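Local atomic coordinates of phosphodiesterase (Pseudomonas aeruginosa, PDB entry 4G75), a protein that is a colicin M-like bacteriocin that binds magnesium and probably kills competing bacteria by hydrolysing the lipid-linked precursor of peptidoglycan. Residues Trp87-Leu92 with Ala146-Tyr151; Tyr97-Leu102 with Ile107-Arg112. One frame throughout, in Å; residues are numbered along the deposited sequence. Where two conformers were deposited one is given.

Contacts 1 and 2 both build on helix 81-102, which meets helix 143-153 through residues 87-92 and helix 106-113 through its last turns, 97-102. Contact 1 is wholly buried and apolar, with no hydrogen bond across it, and joins helices far apart in the chain. In contact 2 the partners are consecutive helices; its inner half is buried and held by an amide-to-carbonyl hydrogen bond, while its outer half, L102 with R112, is exposed. An alanine lies at the centre of each. The two sites, whose centres are 14 Å apart, meet where CD2 of L92 packs on CE of selenomethionine M110 at 3.9 Å.

Contact 1. Residues Trp87-Leu92 with Ala146-Tyr151; sequences WDIFDL and AAFAHY
I89 and A149 mark the close approach of helices 81-102 and 143-153, whose segments 87-92 and 146-151 cross with their axes 8.7 Å apart and their directions at 118°. The CA atoms of I89 and A149 lie 5.2 Å from each other, and those of L92 and A146 come almost as near one turn along. I89 divides its two branches between neighbouring residues of the partner helix. With CG2 anti to the backbone N (chi1 -69° for CG1), the methyl CG2 lies against CB of A149 at 3.8 Å. The other branch bends so that CD1 reaches CD2 of F148 at 4.2 Å, the aliphatic tip coming in obliquely to the ring. A149 directs its CB toward the opposing helix, where the methyl sits 3.4 Å from the carbonyl O of I89. Four residues on from that carbonyl comes P93, which has no N-H to offer it and which the methyl of A149 also touches. L92 and A146 add a looser contact, CB of A146 standing 4.3 Å from the O of L92. Around this interface, I89 extends onto L152 and T153, F148 packs on Y243 of strand 229-243, and D88, which takes no part in the contact, forms a salt bridge with R45. No hydrogen bond crosses between the segments: small alanine methyls let one backbone come close to the other, and the pairing rests on shape and the burial of hydrocarbon, as suits a helix-helix contact deep in the core.

Contact 2. Residues Tyr97-Leu102 with Ile107-Arg112; sequences YNQFSL and ITAMNR
N98 and A109 provide the one hydrogen bond between segments 97-102 and 107-112. ND2 of N98 donates to the main-chain O of A109 over 2.9 Å, nearly straight at 162°, arriving in the carbonyl plane on a lone pair. The acceptor lies almost in the amide plane too, and OD1 is taken by Q94 NE2, which together fix how the amide is turned. Van der Waals packing accompanies this bond. CB of A109 fits between CG of Q99, at 3.7 Å, and CB of N98, at 3.8 Å, while the amide of Q99 goes on to the O of D104 and to D4. The stem of R112 passes obliquely across N98, with CB of R112 3.5 Å from ND2 of N98, and the guanidinium plane stands nearly perpendicular to the amide. Charge enters at the exposed end of the contact: R112, bent at chi3 (-54°), pairs its NE with D104 of the connecting loop in a salt bridge, and L102 lays CD1 3.3 Å from NE of R112. Successive helices joined by a short loop and packed crosswise, at 113° between segment directions, resemble an alpha-alpha corner.

Contact 1. Residues Trp87-Leu92 with Ala146-Tyr151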
loop_
_atom_site.group_PDB
_atom_site.type_symbol
_atom_site.label_atom_id
_atom_site.label_comp_id
_atom_site.label_asym_id
_atom_site.label_seq_id
_atom_site.Cartn_x
_atom_site.Cartn_y
_atom_site.Cartn_z
ATOM N N TRP A 87 -6.853 -14.470 -8.125
ATOM C CA TRP A 87 -7.547 -14.467 -6.837
ATOM C C TRP A 87 -6.829 -13.667 -5.745
ATOM O O TRP A 87 -7.485 -13.059 -4.914
ATOM C CB TRP A 87 -7.859 -15.895 -6.355
ATOM C CG TRP A 87 -9.098 -16.480 -6.973
ATOM C CD1 TRP A 87 -9.183 -17.626 -7.708
ATOM C CD2 TRP A 87 -10.428 -15.946 -6.907
ATOM N NE1 TRP A 87 -10.484 -17.841 -8.102
ATOM C CE2 TRP A 87 -11.267 -16.824 -7.623
ATOM C CE3 TRP A 87 -10.989 -14.812 -6.312
ATOM C CZ2 TRP A 87 -12.635 -16.605 -7.758
ATOM C CZ3 TRP A 87 -12.354 -14.596 -6.446
ATOM C CH2 TRP A 87 -13.159 -15.487 -7.169
ATOM N N ASP A 88 -5.499 -13.668 -5.742
ATOM C CA ASP A 88 -4.749 -12.855 -4.786
ATOM C C ASP A 88 -4.986 -11.369 -5.079
ATOM O O ASP A 88 -5.105 -10.553 -4.163
ATOM C CB ASP A 88 -3.247 -13.164 -4.839
ATOM C CG ASP A 88 -2.846 -14.359 -3.979
ATOM O OD1 ASP A 88 -3.731 -15.118 -3.503
ATOM O OD2 ASP A 88 -1.622 -14.543 -3.790
ATOM N N ILE A 89 -5.051 -11.018 -6.361
ATOM C CA ILE A 89 -5.334 -9.635 -6.742
ATOM C C ILE A 89 -6.731 -9.233 -6.256
ATOM O O ILE A 89 -6.966 -8.091 -5.869
ATOM C CB ILE A 89 -5.164 -9.421 -8.264
ATOM C CG1 ILE A 89 -3.685 -9.528 -8.648
ATOM C CG2 ILE A 89 -5.721 -8.060 -8.706
ATOM C CD1 ILE A 89 -2.785 -8.563 -7.914
ATOM N N PHE A 90 -7.649 -10.191 -6.230
ATOM C CA PHE A 90 -8.977 -9.952 -5.671
ATOM C C PHE A 90 -8.933 -9.828 -4.147
ATOM O O PHE A 90 -9.548 -8.934 -3.579
ATOM C CB PHE A 90 -9.925 -11.088 -6.083
ATOM C CG PHE A 90 -11.358 -10.900 -5.640
ATOM C CD1 PHE A 90 -12.207 -10.037 -6.320
ATOM C CD2 PHE A 90 -11.872 -11.631 -4.576
ATOM C CE1 PHE A 90 -13.538 -9.885 -5.930
ATOM C CE2 PHE A 90 -13.201 -11.484 -4.184
ATOM C CZ PHE A 90 -14.032 -10.604 -4.858
ATOM N N ASP A 91 -8.202 -10.725 -3.492
ATOM C CA ASP A 91 -8.239 -10.841 -2.036
ATOM C C ASP A 91 -7.465 -9.754 -1.304
ATOM O O ASP A 91 -7.914 -9.255 -0.267
ATOM C CB ASP A 91 -7.702 -12.202 -1.590
ATOM C CG ASP A 91 -8.675 -13.332 -1.862
ATOM O OD1 ASP A 91 -9.873 -13.047 -2.073
ATOM O OD2 ASP A 91 -8.235 -14.500 -1.859
ATOM N N LEU A 92 -6.297 -9.404 -1.833
ATOM C CA LEU A 92 -5.424 -8.449 -1.161
ATOM C C LEU A 92 -6.072 -7.087 -0.838
ATOM O O LEU A 92 -5.926 -6.585 0.276
ATOM C CB LEU A 92 -4.095 -8.298 -1.913
ATOM C CG LEU A 92 -3.132 -9.479 -1.709
ATOM C CD1 LEU A 92 -2.092 -9.540 -2.822
ATOM C CD2 LEU A 92 -2.465 -9.427 -0.328
ATOM N N ALA A 146 -2.527 -3.800 -2.206
ATOM C CA ALA A 146 -3.877 -3.337 -2.501
ATOM C C ALA A 146 -3.849 -2.238 -3.556
ATOM O O ALA A 146 -4.710 -2.185 -4.428
ATOM C CB ALA A 146 -4.549 -2.838 -1.237
ATOM N N ALA A 147 -2.854 -1.360 -3.460
ATOM C CA ALA A 147 -2.704 -0.267 -4.417
ATOM C C ALA A 147 -2.395 -0.806 -5.810
ATOM O O ALA A 147 -2.881 -0.284 -6.815
ATOM C CB ALA A 147 -1.612 0.677 -3.967
ATOM N N PHE A 148 -1.562 -1.839 -5.861
ATOM C CA PHE A 148 -1.244 -2.488 -7.128
ATOM C C PHE A 148 -2.485 -3.174 -7.698
ATOM O O PHE A 148 -2.770 -3.095 -8.892
ATOM C CB PHE A 148 -0.113 -3.498 -6.925
ATOM C CG PHE A 148 0.268 -4.232 -8.166
ATOM C CD1 PHE A 148 0.775 -3.548 -9.253
ATOM C CD2 PHE A 148 0.123 -5.609 -8.249
ATOM C CE1 PHE A 148 1.123 -4.223 -10.415
ATOM C CE2 PHE A 148 0.478 -6.297 -9.402
ATOM C CZ PHE A 148 0.973 -5.597 -10.488
ATOM N N ALA A 149 -3.228 -3.852 -6.835
ATOM C CA ALA A 149 -4.439 -4.518 -7.279
ATOM C C ALA A 149 -5.421 -3.505 -7.864
ATOM O O ALA A 149 -6.069 -3.773 -8.875
ATOM C CB ALA A 149 -5.063 -5.297 -6.134
ATOM N N HIS A 150 -5.516 -2.332 -7.245
ATOM C CA HIS A 150 -6.427 -1.309 -7.746
ATOM C C HIS A 150 -5.977 -0.739 -9.095
ATOM O O HIS A 150 -6.795 -0.306 -9.915
ATOM C CB HIS A 150 -6.618 -0.183 -6.729
ATOM C CG HIS A 150 -7.745 0.737 -7.079
ATOM N ND1 HIS A 150 -9.053 0.469 -6.739
ATOM C CD2 HIS A 150 -7.765 1.893 -7.783
ATOM C CE1 HIS A 150 -9.829 1.438 -7.193
ATOM N NE2 HIS A 150 -9.072 2.312 -7.835
ATOM N N TYR A 151 -4.671 -0.727 -9.315
ATOM C CA TYR A 151 -4.105 -0.340 -10.602
ATOM C C TYR A 151 -4.592 -1.307 -11.690
ATOM O O TYR A 151 -4.995 -0.896 -12.787
ATOM C CB TYR A 151 -2.580 -0.360 -10.475
ATOM C CG TYR A 151 -1.795 -0.060 -11.725
ATOM C CD1 TYR A 151 -1.967 1.140 -12.416
ATOM C CD2 TYR A 151 -0.836 -0.951 -12.188
ATOM C CE1 TYR A 151 -1.226 1.417 -13.556
ATOM C CE2 TYR A 151 -0.088 -0.680 -13.324
ATOM C CZ TYR A 151 -0.288 0.500 -14.001
ATOM O OH TYR A 151 0.459 0.770 -15.126
#

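Contact 2. Residues Tyr97-Leu102 with Ile107-Arg112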
loop_
_atom_site.group_PDB
_atom_site.type_symbol
_atom_site.label_atom_id
_atom_site.label_comp_id
_atom_site.label_asym_id
_atom_site.label_seq_id
_atom_site.Cartn_x
_atom_site.Cartn_y
_atom_site.Cartn_z
ATOM N N TYR A 97 -8.666 -3.509 3.286
ATOM C CA TYR A 97 -9.858 -2.769 3.673
ATOM C C TYR A 97 -10.451 -3.309 4.970
ATOM O O TYR A 97 -11.039 -2.557 5.750
ATOM C CB TYR A 97 -10.908 -2.783 2.562
ATOM C CG TYR A 97 -12.010 -1.787 2.819
ATOM C CD1 TYR A 97 -11.751 -0.425 2.787
ATOM C CD2 TYR A 97 -13.303 -2.207 3.125
ATOM C CE1 TYR A 97 -12.749 0.504 3.039
ATOM C CE2 TYR A 97 -14.313 -1.282 3.378
ATOM C CZ TYR A 97 -14.025 0.072 3.331
ATOM O OH TYR A 97 -15.011 1.000 3.588
ATOM N N ASN A 98 -10.289 -4.605 5.213
ATOM C CA ASN A 98 -10.739 -5.172 6.483
ATOM C C ASN A 98 -9.981 -4.555 7.653
ATOM O O ASN A 98 -10.551 -4.284 8.716
ATOM C CB ASN A 98 -10.589 -6.697 6.492
ATOM C CG ASN A 98 -11.615 -7.376 5.601
ATOM O OD1 ASN A 98 -12.617 -6.766 5.224
ATOM N ND2 ASN A 98 -11.378 -8.637 5.268
ATOM N N GLN A 99 -8.690 -4.326 7.458
ATOM C CA GLN A 99 -7.908 -3.659 8.490
ATOM C C GLN A 99 -8.384 -2.235 8.730
ATOM O O GLN A 99 -8.519 -1.815 9.877
ATOM C CB GLN A 99 -6.420 -3.660 8.150
ATOM C CG GLN A 99 -5.767 -5.014 8.332
ATOM C CD GLN A 99 -4.327 -4.905 8.750
ATOM O OE1 GLN A 99 -3.444 -4.605 7.938
ATOM N NE2 GLN A 99 -4.073 -5.141 10.034
ATOM N N PHE A 100 -8.634 -1.492 7.654
ATOM C CA PHE A 100 -9.021 -0.088 7.798
ATOM C C PHE A 100 -10.430 0.081 8.357
ATOM O O PHE A 100 -10.655 0.845 9.299
ATOM C CB PHE A 100 -8.935 0.672 6.462
ATOM C CG PHE A 100 -9.548 2.048 6.521
ATOM C CD1 PHE A 100 -8.866 3.093 7.117
ATOM C CD2 PHE A 100 -10.824 2.285 6.021
ATOM C CE1 PHE A 100 -9.428 4.357 7.190
ATOM C CE2 PHE A 100 -11.394 3.548 6.098
ATOM C CZ PHE A 100 -10.691 4.585 6.681
ATOM N N SER A 101 -11.374 -0.639 7.769
ATOM C CA SER A 101 -12.788 -0.464 8.085
ATOM C C SER A 101 -13.201 -1.168 9.372
ATOM O O SER A 101 -14.004 -0.649 10.143
ATOM C CB SER A 101 -13.644 -0.969 6.926
ATOM O OG SER A 101 -15.001 -1.079 7.308
ATOM N N LEU A 102 -12.660 -2.359 9.594
ATOM C CA LEU A 102 -13.078 -3.165 10.736
ATOM C C LEU A 102 -12.062 -3.216 11.868
ATOM O O LEU A 102 -12.372 -3.701 12.952
ATOM C CB LEU A 102 -13.401 -4.593 10.284
ATOM C CG LEU A 102 -14.385 -4.793 9.132
ATOM C CD1 LEU A 102 -14.511 -6.276 8.797
ATOM C CD2 LEU A 102 -15.744 -4.187 9.466
ATOM N N ILE A 107 -4.075 -11.382 10.355
ATOM C CA ILE A 107 -4.533 -12.728 10.051
ATOM C C ILE A 107 -6.050 -12.758 9.895
ATOM O O ILE A 107 -6.571 -13.309 8.921
ATOM C CB ILE A 107 -4.028 -13.735 11.105
ATOM C CG1 ILE A 107 -2.501 -13.841 11.013
ATOM C CG2 ILE A 107 -4.696 -15.100 10.915
ATOM C CD1 ILE A 107 -1.852 -14.607 12.144
ATOM N N THR A 108 -6.760 -12.139 10.830
ATOM C CA THR A 108 -8.217 -12.080 10.729
ATOM C C THR A 108 -8.650 -11.383 9.439
ATOM O O THR A 108 -9.586 -11.811 8.772
ATOM C CB THR A 108 -8.845 -11.361 11.932
ATOM O OG1 THR A 108 -8.545 -12.085 13.133
ATOM C CG2 THR A 108 -10.354 -11.263 11.771
ATOM N N ALA A 109 -7.968 -10.298 9.100
ATOM C CA ALA A 109 -8.304 -9.542 7.906
ATOM C C ALA A 109 -8.203 -10.426 6.665
ATOM O O ALA A 109 -9.074 -10.389 5.806
ATOM C CB ALA A 109 -7.393 -8.324 7.781
HETATM N N MSE A 110 -7.148 -11.229 6.583
HETATM C CA MSE A 110 -6.960 -12.096 5.427
HETATM C C MSE A 110 -7.962 -13.249 5.419
HETATM O O MSE A 110 -8.515 -13.581 4.379
HETATM C CB MSE A 110 -5.537 -12.641 5.362
HETATM C CG MSE A 110 -5.313 -13.582 4.193
HETATM SE SE MSE A 110 -5.504 -12.671 2.467
HETATM C CE MSE A 110 -3.701 -11.909 2.430
ATOM N N ASN A 111 -8.202 -13.863 6.571
ATOM C CA ASN A 111 -9.177 -14.953 6.620
ATOM C C ASN A 111 -10.577 -14.486 6.263
ATOM O O ASN A 111 -11.324 -15.194 5.582
ATOM C CB ASN A 111 -9.163 -15.651 7.979
ATOM C CG ASN A 111 -7.913 -16.478 8.186
ATOM O OD1 ASN A 111 -7.292 -16.928 7.227
ATOM N ND2 ASN A 111 -7.538 -16.683 9.449
ATOM N N ARG A 112 -10.930 -13.286 6.710
ATOM C CA ARG A 112 -12.223 -12.708 6.363
ATOM C C ARG A 112 -12.300 -12.487 4.858
ATOM O O ARG A 112 -13.297 -12.828 4.218
ATOM C CB ARG A 112 -12.462 -11.394 7.118
ATOM C CG ARG A 112 -13.916 -10.940 7.121
ATOM C CD ARG A 112 -14.106 -9.557 7.746
ATOM N NE ARG A 112 -13.550 -9.451 9.097
ATOM C CZ ARG A 112 -14.120 -9.940 10.198
ATOM N NH1 ARG A 112 -15.266 -10.608 10.124
ATOM N NH2 ARG A 112 -13.528 -9.785 11.373
#